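Local coordinates for protein glycerol dehydrogenase (PDB 6CSJ) that probably catalyses the NAD-dependent oxidation of glycerol to dihydroxyacetone and, as this engineered double mutant, has an acquired D-lactate dehydrogenase activity, at residues R75-S80 with Y105-P110; G249-H254 with Y337-E342; L328-G333 with V343-V348. The protein carries 2 engineered substitutions. All coordinates share one frame; numbering follows the deposited sequence.

Contact 1 lies in the alpha/beta half of the chain, the nucleotide-binding type of domain found in iron-containing alcohol dehydrogenases, whereas contacts 2 and 3 belong to the all-helical half. Contact 1 is remote from the other two: its centre is about 36 Å from that of contact 2 and about 39 Å from that of contact 3. In this family the active site occupies the cleft between the two halves. Contacts 2 and 3 are neighbours with centres about 10 Å apart, and their segments alternate along the chain. Tyr337 of contact 2 joins them, its OH lying 2.5 Å from Cys330 O of contact 3, a probable hydrogen bond.

Contact 1 (R75-S80 with Y105-P110); sequences RLCEMS and YYNNIP
Asn107 lays its side-chain amide along Cys77, with the NH2 end at the backbone carbonyl and the oxygen end at the thiol side chain. ND2 donates to Cys77 O over 3.1 Å in a nearly straight bond (167°). It approaches in the carbonyl plane, on a lone pair, and the acceptor in turn lies close to the plane of the amide. At the other end OD1 rests 3.3 Å from Cys77 CB and about as close to the sulfur. The thiol stands beside its own backbone N (chi1 -75°), which brings SG to within 3.7 Å of Tyr106 CB, while the Tyr106 hydroxyl is hydrogen-bonded to Lys70 NZ. One helical turn after Cys77, Ser80 OG meets Ile109 CD1 at 4.0 Å. Between Asn107 and Ile109, Asn108, with positive phi, closes helix 94-106 in a Schellman motif before strand 111-115. With an alanine at Asn107, Cys77 O would probably lose this donor and a gap would open between helix 70-82 and the end of helix 94-106. The bond to Cys77 O therefore orients the amide, at a price: OD1 is buried against carbon and sulfur without a hydrogen-bonding partner in the model.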
ATOM      1  N   ARG A  75      13.752 -21.163   1.081  1.00 25.99           N
ATOM      2  CA  ARG A  75      15.002 -21.173   0.300  1.00 27.56           C
ATOM      3  C   ARG A  75      15.910 -19.999   0.691  1.00 31.73           C
ATOM      4  O   ARG A  75      17.103 -20.183   0.959  1.00 40.60           O
ATOM      5  CB  ARG A  75      14.687 -21.146  -1.204  1.00 29.22           C
ATOM      6  CG  ARG A  75      15.892 -21.287  -2.134  1.00 30.57           C
ATOM      7  CD  ARG A  75      15.480 -21.217  -3.605  1.00 30.74           C
ATOM      8  NE  ARG A  75      15.214 -19.839  -4.064  1.00 33.03           N
ATOM      9  CZ  ARG A  75      16.150 -18.928  -4.367  1.00 37.28           C
ATOM     10  NH1 ARG A  75      17.452 -19.208  -4.264  1.00 35.00           N
ATOM     11  NH2 ARG A  75      15.787 -17.710  -4.765  1.00 41.61           N
ATOM     12  N   LEU A  76      15.328 -18.801   0.749  1.00 32.83           N
ATOM     13  CA  LEU A  76      16.073 -17.579   1.085  1.00 28.18           C
ATOM     14  C   LEU A  76      16.501 -17.514   2.554  1.00 29.31           C
ATOM     15  O   LEU A  76      17.594 -17.023   2.847  1.00 27.98           O
ATOM     16  CB  LEU A  76      15.268 -16.330   0.704  1.00 26.74           C
ATOM     17  CG  LEU A  76      15.013 -16.161  -0.797  1.00 27.22           C
ATOM     18  CD1 LEU A  76      13.907 -15.161  -1.051  1.00 28.38           C
ATOM     19  CD2 LEU A  76      16.276 -15.754  -1.538  1.00 27.53           C
ATOM     20  N   CYS A  77      15.656 -18.002   3.465  1.00 28.65           N
ATOM     21  CA  CYS A  77      16.053 -18.163   4.882  1.00 33.15           C
ATOM     22  C   CYS A  77      17.305 -19.036   5.039  1.00 40.64           C
ATOM     23  O   CYS A  77      18.204 -18.692   5.814  1.00 39.63           O
ATOM     24  CB  CYS A  77      14.932 -18.787   5.717  1.00 35.26           C
ATOM     25  SG  CYS A  77      13.562 -17.680   6.096  1.00 37.47           S
ATOM     26  N   GLU A  78      17.345 -20.163   4.310  1.00 42.92           N
ATOM     27  CA  GLU A  78      18.485 -21.091   4.364  1.00 41.09           C
ATOM     28  C   GLU A  78      19.739 -20.427   3.807  1.00 35.34           C
ATOM     29  O   GLU A  78      20.770 -20.409   4.477  1.00 32.61           O
ATOM     30  CB  GLU A  78      18.177 -22.419   3.641  1.00 48.84           C
ATOM     31  CG  GLU A  78      17.244 -23.342   4.436  1.00 51.24           C
ATOM     32  CD  GLU A  78      17.918 -24.016   5.636  1.00 56.51           C
ATOM     33  OE1 GLU A  78      19.125 -24.356   5.560  1.00 52.67           O
ATOM     34  OE2 GLU A  78      17.239 -24.233   6.671  1.00 67.60           O
ATOM     35  N   MET A  79      19.635 -19.834   2.619  1.00 28.79           N
ATOM     36  CA  MET A  79      20.748 -19.059   2.053  1.00 31.16           C
ATOM     37  C   MET A  79      21.258 -17.987   3.010  1.00 28.95           C
ATOM     38  O   MET A  79      22.466 -17.830   3.169  1.00 28.54           O
ATOM     39  CB  MET A  79      20.341 -18.396   0.738  1.00 31.45           C
ATOM     40  CG  MET A  79      20.137 -19.348  -0.414  1.00 33.62           C
ATOM     41  SD  MET A  79      19.429 -18.502  -1.828  1.00 44.54           S
ATOM     42  CE  MET A  79      20.711 -17.315  -2.181  1.00 38.14           C
ATOM     43  N   SER A  80      20.328 -17.265   3.637  1.00 28.92           N
ATOM     44  CA  SER A  80      20.658 -16.218   4.617  1.00 29.23           C
ATOM     45  C   SER A  80      21.412 -16.756   5.847  1.00 28.46           C
ATOM     46  O   SER A  80      22.399 -16.150   6.260  1.00 35.08           O
ATOM     47  CB  SER A  80      19.396 -15.466   5.061  1.00 25.58           C
ATOM     48  OG  SER A  80      19.695 -14.516   6.064  1.00 24.71           O
ATOM     49  N   TYR A 105      11.507 -12.254   9.946  1.00 24.69           N
ATOM     50  CA  TYR A 105      10.693 -12.889  10.990  1.00 27.52           C
ATOM     51  C   TYR A 105      11.176 -14.312  11.310  1.00 24.84           C
ATOM     52  O   TYR A 105      11.473 -14.615  12.470  1.00 20.89           O
ATOM     53  CB  TYR A 105       9.211 -12.894  10.574  1.00 31.12           C
ATOM     54  CG  TYR A 105       8.315 -13.704  11.480  1.00 29.86           C
ATOM     55  CD1 TYR A 105       8.252 -13.432  12.855  1.00 31.35           C
ATOM     56  CD2 TYR A 105       7.519 -14.727  10.970  1.00 31.53           C
ATOM     57  CE1 TYR A 105       7.445 -14.182  13.693  1.00 32.16           C
ATOM     58  CE2 TYR A 105       6.713 -15.488  11.802  1.00 32.95           C
ATOM     59  CZ  TYR A 105       6.682 -15.216  13.159  1.00 35.46           C
ATOM     60  OH  TYR A 105       5.880 -15.959  13.988  1.00 42.58           O
ATOM     61  N   TYR A 106      11.271 -15.157  10.287  1.00 23.75           N
ATOM     62  CA  TYR A 106      11.702 -16.562  10.476  1.00 29.44           C
ATOM     63  C   TYR A 106      13.150 -16.705  10.996  1.00 28.19           C
ATOM     64  O   TYR A 106      13.378 -17.469  11.930  1.00 29.39           O
ATOM     65  CB  TYR A 106      11.474 -17.407   9.198  1.00 28.16           C
ATOM     66  CG  TYR A 106       9.998 -17.643   8.877  1.00 27.56           C
ATOM     67  CD1 TYR A 106       9.165 -18.327   9.761  1.00 31.97           C
ATOM     68  CD2 TYR A 106       9.437 -17.179   7.688  1.00 28.27           C
ATOM     69  CE1 TYR A 106       7.816 -18.534   9.475  1.00 29.17           C
ATOM     70  CE2 TYR A 106       8.089 -17.380   7.391  1.00 27.63           C
ATOM     71  CZ  TYR A 106       7.285 -18.053   8.295  1.00 25.88           C
ATOM     72  OH  TYR A 106       5.958 -18.256   8.007  1.00 20.87           O
ATOM     73  N   ASN A 107      14.099 -15.952  10.435  1.00 27.83           N
ATOM     74  CA  ASN A 107      15.499 -15.963  10.913  1.00 25.15           C
ATOM     75  C   ASN A 107      15.736 -15.051  12.126  1.00 28.18           C
ATOM     76  O   ASN A 107      16.855 -15.011  12.634  1.00 29.92           O
ATOM     77  CB  ASN A 107      16.481 -15.575   9.789  1.00 26.86           C
ATOM     78  CG  ASN A 107      16.589 -16.621   8.700  1.00 24.86           C
ATOM     79  OD1 ASN A 107      15.788 -17.547   8.623  1.00 30.83           O
ATOM     80  ND2 ASN A 107      17.586 -16.460   7.826  1.00 25.65           N
ATOM     81  N   ASN A 108      14.715 -14.324  12.584  1.00 25.54           N
ATOM     82  CA  ASN A 108      14.830 -13.414  13.736  1.00 24.64           C
ATOM     83  C   ASN A 108      15.945 -12.369  13.573  1.00 23.33           C
ATOM     84  O   ASN A 108      16.765 -12.160  14.467  1.00 22.88           O
ATOM     85  CB  ASN A 108      14.990 -14.205  15.038  1.00 25.21           C
ATOM     86  CG  ASN A 108      14.810 -13.337  16.270  1.00 34.12           C
ATOM     87  OD1 ASN A 108      13.842 -12.574  16.376  1.00 34.77           O
ATOM     88  ND2 ASN A 108      15.760 -13.431  17.197  1.00 35.03           N
ATOM     89  N   ILE A 109      15.959 -11.714  12.416  1.00 23.21           N
ATOM     90  CA  ILE A 109      16.912 -10.629  12.133  1.00 22.50           C
ATOM     91  C   ILE A 109      16.154  -9.367  11.682  1.00 22.82           C
ATOM     92  O   ILE A 109      15.051  -9.479  11.113  1.00 20.79           O
ATOM     93  CB  ILE A 109      17.966 -11.046  11.075  1.00 20.89           C
ATOM     94  CG1 ILE A 109      17.310 -11.538   9.775  1.00 17.20           C
ATOM     95  CG2 ILE A 109      18.895 -12.122  11.660  1.00 19.97           C
ATOM     96  CD1 ILE A 109      18.293 -11.845   8.669  1.00 16.98           C
ATOM     97  N   PRO A 110      16.720  -8.166  11.938  1.00 21.17           N
ATOM     98  CA  PRO A 110      16.053  -6.925  11.507  1.00 20.15           C
ATOM     99  C   PRO A 110      15.914  -6.831   9.980  1.00 22.47           C
ATOM    100  O   PRO A 110      16.636  -7.515   9.249  1.00 20.41           O
ATOM    101  CB  PRO A 110      16.943  -5.815  12.062  1.00 19.84           C
ATOM    102  CG  PRO A 110      18.261  -6.468  12.355  1.00 21.24           C
ATOM    103  CD  PRO A 110      17.945  -7.887  12.712  1.00 21.81           C
TER

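Contact 2 (G249-H254 with Y337-E342); sequences GLAAAH and YNMPFE
Asn338 and Leu250 supply the polar part of this contact, a side chain gripping a backbone carbonyl. Asn338 ND2 donates to Leu250 O at 2.8 Å, and the N-H points almost straight at the oxygen (173°). The acceptor lies in the plane of the asparagine amide, but the donor is tilted 26° from the carbonyl plane of Leu250. The amide reaches that oxygen because its CG stands beside the backbone N of Asn338. Leu250 takes part through its backbone, its own side chain being directed away.

Apolar packing comes from Met339 and two alanines. The methionine is bent at both chi2 and chi3, a hooked shape that sets SD 3.8 Å from Ala251 CB and 3.9 Å from Ala252 CB, so one sulfur touches two consecutive methyl groups. Asn338 CB adds a looser approach to Ala251 CB at 4.4 Å. Within the loop, Met339 CB sits over one face of the Phe341 ring, offset toward the rim.

Ala251 occupies the N-cap of helix 252-259 but has no polar side chain to cap it; Gln282 OE1 instead accepts from Ala253 N and, weakly, from Ala252 N. Just upstream, Gly249 leaves the end of helix 228-248 with a positive phi that a side chain would hardly tolerate. The joint is thus the short link between helices 228-248 and 252-259, overlaid by the loop leading to helix 345-365, with helices 175-185 and 271-285 packing on Met339 through Ala181 and Gln282.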
ATOM      1  N   GLY A 249      -7.225   2.321  11.122  1.00 20.08           N
ATOM      2  CA  GLY A 249      -8.288   1.357  10.847  1.00 19.87           C
ATOM      3  C   GLY A 249      -8.649   1.319   9.381  1.00 21.62           C
ATOM      4  O   GLY A 249      -8.628   2.344   8.707  1.00 30.98           O
ATOM      5  N   LEU A 250      -8.978   0.132   8.883  1.00 22.85           N
ATOM      6  CA  LEU A 250      -9.593  -0.016   7.570  1.00 22.27           C
ATOM      7  C   LEU A 250     -11.122  -0.131   7.752  1.00 22.02           C
ATOM      8  O   LEU A 250     -11.614  -0.362   8.866  1.00 24.85           O
ATOM      9  CB  LEU A 250      -9.031  -1.241   6.842  1.00 24.46           C
ATOM     10  CG  LEU A 250      -7.541  -1.257   6.463  1.00 26.64           C
ATOM     11  CD1 LEU A 250      -6.598  -1.227   7.649  1.00 30.07           C
ATOM     12  CD2 LEU A 250      -7.309  -2.536   5.689  1.00 25.10           C
ATOM     13  N   ALA A 251     -11.856   0.010   6.654  1.00 18.38           N
ATOM     14  CA  ALA A 251     -13.314   0.019   6.697  1.00 21.54           C
ATOM     15  C   ALA A 251     -13.916  -0.407   5.342  1.00 21.10           C
ATOM     16  O   ALA A 251     -13.500  -1.429   4.786  1.00 24.07           O
ATOM     17  CB  ALA A 251     -13.821   1.378   7.172  1.00 23.27           C
ATOM     18  N   ALA A 252     -14.856   0.352   4.797  1.00 20.49           N
ATOM     19  CA  ALA A 252     -15.650  -0.116   3.664  1.00 21.75           C
ATOM     20  C   ALA A 252     -14.881  -0.112   2.363  1.00 18.62           C
ATOM     21  O   ALA A 252     -15.106  -0.975   1.526  1.00 22.13           O
ATOM     22  CB  ALA A 252     -16.913   0.734   3.523  1.00 20.72           C
ATOM     23  N   ALA A 253     -13.991   0.863   2.188  1.00 20.78           N
ATOM     24  CA  ALA A 253     -13.226   1.017   0.939  1.00 23.88           C
ATOM     25  C   ALA A 253     -12.339  -0.184   0.632  1.00 21.24           C
ATOM     26  O   ALA A 253     -12.333  -0.660  -0.500  1.00 19.06           O
ATOM     27  CB  ALA A 253     -12.386   2.279   0.971  1.00 28.08           C
ATOM     28  N   HIS A 254     -11.601  -0.661   1.633  1.00 23.54           N
ATOM     29  CA  HIS A 254     -10.790  -1.873   1.463  1.00 26.63           C
ATOM     30  C   HIS A 254     -11.629  -3.133   1.308  1.00 23.48           C
ATOM     31  O   HIS A 254     -11.294  -3.992   0.484  1.00 18.84           O
ATOM     32  CB  HIS A 254      -9.719  -2.035   2.570  1.00 31.43           C
ATOM     33  CG  HIS A 254      -8.405  -1.387   2.224  1.00 53.32           C
ATOM     34  ND1 HIS A 254      -8.250  -0.012   2.157  1.00 46.86           N
ATOM     35  CD2 HIS A 254      -7.234  -1.912   1.770  1.00 50.78           C
ATOM     36  CE1 HIS A 254      -7.020   0.275   1.772  1.00 52.63           C
ATOM     37  NE2 HIS A 254      -6.375  -0.862   1.555  1.00 52.08           N
ATOM     38  N   TYR A 337     -17.276  -3.841   8.676  1.00 16.80           N
ATOM     39  CA  TYR A 337     -17.961  -3.744   9.966  1.00 19.77           C
ATOM     40  C   TYR A 337     -17.341  -2.747  10.940  1.00 20.66           C
ATOM     41  O   TYR A 337     -17.861  -2.576  12.038  1.00 20.90           O
ATOM     42  CB  TYR A 337     -18.125  -5.147  10.603  1.00 20.50           C
ATOM     43  CG  TYR A 337     -18.941  -6.042   9.688  1.00 21.94           C
ATOM     44  CD1 TYR A 337     -20.306  -5.805   9.493  1.00 21.57           C
ATOM     45  CD2 TYR A 337     -18.335  -7.072   8.954  1.00 19.94           C
ATOM     46  CE1 TYR A 337     -21.049  -6.588   8.615  1.00 22.94           C
ATOM     47  CE2 TYR A 337     -19.080  -7.859   8.088  1.00 21.89           C
ATOM     48  CZ  TYR A 337     -20.431  -7.608   7.920  1.00 20.61           C
ATOM     49  OH  TYR A 337     -21.160  -8.363   7.058  1.00 21.30           O
ATOM     50  N   ASN A 338     -16.246  -2.085  10.544  1.00 21.29           N
ATOM     51  CA  ASN A 338     -15.710  -0.951  11.315  1.00 20.97           C
ATOM     52  C   ASN A 338     -16.463   0.356  11.066  1.00 21.05           C
ATOM     53  O   ASN A 338     -16.196   1.348  11.751  1.00 22.30           O
ATOM     54  CB  ASN A 338     -14.219  -0.744  11.043  1.00 21.49           C
ATOM     55  CG  ASN A 338     -13.356  -1.824  11.653  1.00 22.90           C
ATOM     56  OD1 ASN A 338     -13.722  -2.458  12.653  1.00 27.38           O
ATOM     57  ND2 ASN A 338     -12.189  -2.035  11.058  1.00 21.34           N
ATOM     58  N   MET A 339     -17.384   0.369  10.096  1.00 20.55           N
ATOM     59  CA  MET A 339     -18.305   1.500   9.938  1.00 20.89           C
ATOM     60  C   MET A 339     -19.130   1.667  11.228  1.00 18.64           C
ATOM     61  O   MET A 339     -19.485   0.671  11.860  1.00 16.20           O
ATOM     62  CB  MET A 339     -19.232   1.282   8.740  1.00 22.53           C
ATOM     63  CG  MET A 339     -18.552   1.219   7.367  1.00 24.63           C
ATOM     64  SD  MET A 339     -17.440   2.576   6.953  1.00 25.46           S
ATOM     65  CE  MET A 339     -18.597   3.941   6.740  1.00 25.52           C
ATOM     66  N   PRO A 340     -19.428   2.916  11.638  1.00 19.06           N
ATOM     67  CA  PRO A 340     -20.169   3.127  12.898  1.00 19.72           C
ATOM     68  C   PRO A 340     -21.699   2.928  12.791  1.00 19.81           C
ATOM     69  O   PRO A 340     -22.452   3.509  13.551  1.00 22.30           O
ATOM     70  CB  PRO A 340     -19.809   4.575  13.256  1.00 18.06           C
ATOM     71  CG  PRO A 340     -19.626   5.242  11.930  1.00 17.93           C
ATOM     72  CD  PRO A 340     -19.102   4.197  10.976  1.00 18.70           C
ATOM     73  N   PHE A 341     -22.149   2.108  11.849  1.00 21.36           N
ATOM     74  CA  PHE A 341     -23.562   1.761  11.681  1.00 21.33           C
ATOM     75  C   PHE A 341     -23.653   0.327  11.144  1.00 20.77           C
ATOM     76  O   PHE A 341     -22.647  -0.244  10.728  1.00 20.01           O
ATOM     77  CB  PHE A 341     -24.282   2.755  10.739  1.00 19.64           C
ATOM     78  CG  PHE A 341     -23.512   3.104   9.488  1.00 20.24           C
ATOM     79  CD1 PHE A 341     -23.579   2.299   8.349  1.00 20.99           C
ATOM     80  CD2 PHE A 341     -22.734   4.253   9.442  1.00 21.49           C
ATOM     81  CE1 PHE A 341     -22.880   2.630   7.197  1.00 20.53           C
ATOM     82  CE2 PHE A 341     -22.028   4.589   8.281  1.00 23.78           C
ATOM     83  CZ  PHE A 341     -22.109   3.767   7.157  1.00 21.63           C
ATOM     84  N   GLU A 342     -24.853  -0.245  11.160  1.00 21.25           N
ATOM     85  CA  GLU A 342     -25.074  -1.590  10.641  1.00 26.38           C
ATOM     86  C   GLU A 342     -24.959  -1.592   9.110  1.00 27.41           C
ATOM     87  O   GLU A 342     -25.411  -0.669   8.438  1.00 28.04           O
ATOM     88  CB  GLU A 342     -26.440  -2.135  11.074  1.00 31.74           C
ATOM     89  CG  GLU A 342     -26.743  -3.538  10.546  1.00 44.23           C
ATOM     90  CD  GLU A 342     -27.906  -4.234  11.258  1.00 50.43           C
ATOM     91  OE1 GLU A 342     -28.215  -3.907  12.426  1.00 61.80           O
ATOM     92  OE2 GLU A 342     -28.501  -5.137  10.638  1.00 46.39           O
TER

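Contact 3 (L328-G333 with V343-V348); sequences LSCAEG and VTPDLV
Cys330, the first residue to leave helical geometry after helix 319-329, comes with its CA to 6.2 Å from the CA of Pro345, where helix 345-365 begins. The motif is a helix end packed against a capped helix start, in the helical half of the iron-containing alcohol dehydrogenase fold; the nine residues between the segments hold no alpha helix or strand.

The cysteine carries most of the contact. Its thiol stands beside the backbone N, anti to the carbonyl carbon (chi1 -61°), and comes up against the start of the second helix. There it meets the peptide joining Thr344 to Pro345, with SG 3.9 Å from Pro345 N, and the proline ring at CD. On the loop side SG reaches Val343 CG1 at 4.0 Å. The side-chain contacts are apolar, a sulfur set among valine methyls and a proline ring. Ser329, one residue earlier, adds its CB, which lies 4.1 Å from Val348 CG1. Its hydroxyl is bonded to Val325 O in its own helix and, weakly, to Ala255 O of helix 252-259. Ile336 and Ile256 both pack on Val348 beside this cluster.

The surface that receives the sulfur is held in shape by a classical N-cap. The CB of Thr344 points away from segment 328-333, and OG1 accepts from Leu347 N at 3.2 Å (156°). The backbone N of Val348 then closes the first turn on Thr344 O at 3.0 Å. This turn carries the side chain of Val348 toward the cysteine. CG1 is anti to the backbone N (chi1 176°), which leaves CG2 beside that nitrogen, and this second methyl makes the closest approach of the contact, 3.5 Å from Cys330 SG.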
ATOM      1  N   LEU A 328     -19.355 -10.575  -0.972  1.00 23.34           N
ATOM      2  CA  LEU A 328     -17.950 -10.783  -0.614  1.00 24.91           C
ATOM      3  C   LEU A 328     -17.402  -9.633   0.242  1.00 22.55           C
ATOM      4  O   LEU A 328     -16.615  -9.878   1.165  1.00 29.65           O
ATOM      5  CB  LEU A 328     -17.081 -11.017  -1.864  1.00 23.52           C
ATOM      6  CG  LEU A 328     -15.607 -11.429  -1.662  1.00 23.00           C
ATOM      7  CD1 LEU A 328     -15.412 -12.618  -0.735  1.00 21.85           C
ATOM      8  CD2 LEU A 328     -14.997 -11.729  -3.033  1.00 23.03           C
ATOM      9  N   SER A 329     -17.830  -8.401  -0.045  1.00 20.98           N
ATOM     10  CA  SER A 329     -17.435  -7.231   0.764  1.00 21.36           C
ATOM     11  C   SER A 329     -17.903  -7.345   2.214  1.00 21.16           C
ATOM     12  O   SER A 329     -17.248  -6.824   3.108  1.00 20.93           O
ATOM     13  CB  SER A 329     -17.982  -5.929   0.167  1.00 22.57           C
ATOM     14  OG  SER A 329     -17.598  -5.749  -1.182  1.00 22.29           O
ATOM     15  N   CYS A 330     -19.041  -8.016   2.425  1.00 25.42           N
ATOM     16  CA  CYS A 330     -19.641  -8.217   3.753  1.00 27.62           C
ATOM     17  C   CYS A 330     -19.351  -9.577   4.417  1.00 33.32           C
ATOM     18  O   CYS A 330     -19.987  -9.905   5.422  1.00 32.91           O
ATOM     19  CB  CYS A 330     -21.157  -8.013   3.660  1.00 23.38           C
ATOM     20  SG  CYS A 330     -21.632  -6.357   3.113  1.00 22.38           S
ATOM     21  N   ALA A 331     -18.390 -10.348   3.894  1.00 32.77           N
ATOM     22  CA  ALA A 331     -17.993 -11.633   4.503  1.00 33.18           C
ATOM     23  C   ALA A 331     -17.613 -11.480   5.964  1.00 29.72           C
ATOM     24  O   ALA A 331     -17.125 -10.434   6.357  1.00 31.35           O
ATOM     25  CB  ALA A 331     -16.829 -12.264   3.734  1.00 29.77           C
ATOM     26  N   GLU A 332     -17.769 -12.556   6.734  1.00 34.76           N
ATOM     27  CA  GLU A 332     -17.594 -12.523   8.204  1.00 43.99           C
ATOM     28  C   GLU A 332     -16.623 -11.561   8.892  1.00 41.26           C
ATOM     29  O   GLU A 332     -17.097 -10.662   9.598  1.00 45.49           O
ATOM     30  CB  GLU A 332     -17.388 -13.948   8.783  1.00 51.19           C
ATOM     31  CG  GLU A 332     -17.679 -14.077  10.258  1.00 54.95           C
ATOM     32  CD  GLU A 332     -18.145 -15.478  10.708  1.00 64.36           C
ATOM     33  OE1 GLU A 332     -19.257 -15.852  10.288  1.00 56.71           O
ATOM     34  OE2 GLU A 332     -17.409 -16.155  11.452  1.00 67.58           O
ATOM     35  N   GLY A 333     -15.305 -11.709   8.731  1.00 30.95           N
ATOM     36  CA  GLY A 333     -14.344 -10.819   9.372  1.00 30.56           C
ATOM     37  C   GLY A 333     -13.914  -9.590   8.578  1.00 24.40           C
ATOM     38  O   GLY A 333     -12.875  -9.001   8.878  1.00 18.38           O
ATOM     39  N   VAL A 343     -24.353  -2.652   8.588  1.00 28.20           N
ATOM     40  CA  VAL A 343     -24.099  -2.822   7.167  1.00 31.40           C
ATOM     41  C   VAL A 343     -24.687  -4.148   6.700  1.00 29.12           C
ATOM     42  O   VAL A 343     -24.558  -5.153   7.387  1.00 29.26           O
ATOM     43  CB  VAL A 343     -22.581  -2.842   6.885  1.00 32.00           C
ATOM     44  CG1 VAL A 343     -22.309  -3.086   5.398  1.00 32.36           C
ATOM     45  CG2 VAL A 343     -21.944  -1.545   7.373  1.00 30.09           C
ATOM     46  N   THR A 344     -25.315  -4.142   5.526  1.00 27.41           N
ATOM     47  CA  THR A 344     -25.852  -5.362   4.916  1.00 28.81           C
ATOM     48  C   THR A 344     -25.440  -5.391   3.449  1.00 30.68           C
ATOM     49  O   THR A 344     -25.118  -4.340   2.881  1.00 30.11           O
ATOM     50  CB  THR A 344     -27.391  -5.397   4.955  1.00 27.89           C
ATOM     51  OG1 THR A 344     -27.913  -4.356   4.127  1.00 25.09           O
ATOM     52  CG2 THR A 344     -27.918  -5.202   6.372  1.00 26.42           C
ATOM     53  N   PRO A 345     -25.467  -6.576   2.821  1.00 28.87           N
ATOM     54  CA  PRO A 345     -25.178  -6.650   1.385  1.00 24.75           C
ATOM     55  C   PRO A 345     -26.035  -5.734   0.499  1.00 25.02           C
ATOM     56  O   PRO A 345     -25.507  -5.142  -0.447  1.00 24.40           O
ATOM     57  CB  PRO A 345     -25.406  -8.129   1.063  1.00 26.31           C
ATOM     58  CG  PRO A 345     -25.114  -8.841   2.343  1.00 26.27           C
ATOM     59  CD  PRO A 345     -25.452  -7.912   3.451  1.00 26.00           C
ATOM     60  N   ASP A 346     -27.323  -5.609   0.811  1.00 28.62           N
ATOM     61  CA  ASP A 346     -28.221  -4.671   0.099  1.00 28.29           C
ATOM     62  C   ASP A 346     -27.724  -3.238   0.166  1.00 21.82           C
ATOM     63  O   ASP A 346     -27.757  -2.530  -0.821  1.00 18.40           O
ATOM     64  CB  ASP A 346     -29.650  -4.709   0.677  1.00 33.68           C
ATOM     65  CG  ASP A 346     -30.463  -5.892   0.199  1.00 35.39           C
ATOM     66  OD1 ASP A 346     -29.959  -6.725  -0.578  1.00 40.67           O
ATOM     67  OD2 ASP A 346     -31.631  -5.995   0.612  1.00 50.48           O
ATOM     68  N   LEU A 347     -27.274  -2.830   1.349  1.00 21.67           N
ATOM     69  CA  LEU A 347     -26.792  -1.469   1.595  1.00 22.45           C
ATOM     70  C   LEU A 347     -25.479  -1.206   0.836  1.00 24.79           C
ATOM     71  O   LEU A 347     -25.296  -0.127   0.253  1.00 24.91           O
ATOM     72  CB  LEU A 347     -26.613  -1.249   3.096  1.00 23.08           C
ATOM     73  CG  LEU A 347     -26.726   0.144   3.713  1.00 28.57           C
ATOM     74  CD1 LEU A 347     -28.020   0.883   3.382  1.00 26.94           C
ATOM     75  CD2 LEU A 347     -26.623  -0.019   5.237  1.00 31.86           C
ATOM     76  N   VAL A 348     -24.595  -2.208   0.819  1.00 23.51           N
ATOM     77  CA  VAL A 348     -23.322  -2.123   0.094  1.00 27.56           C
ATOM     78  C   VAL A 348     -23.538  -2.173  -1.433  1.00 23.72           C
ATOM     79  O   VAL A 348     -22.886  -1.432  -2.174  1.00 24.91           O
ATOM     80  CB  VAL A 348     -22.325  -3.211   0.553  1.00 28.71           C
ATOM     81  CG1 VAL A 348     -21.033  -3.167  -0.273  1.00 27.76           C
ATOM     82  CG2 VAL A 348     -22.023  -3.040   2.038  1.00 26.13           C
TER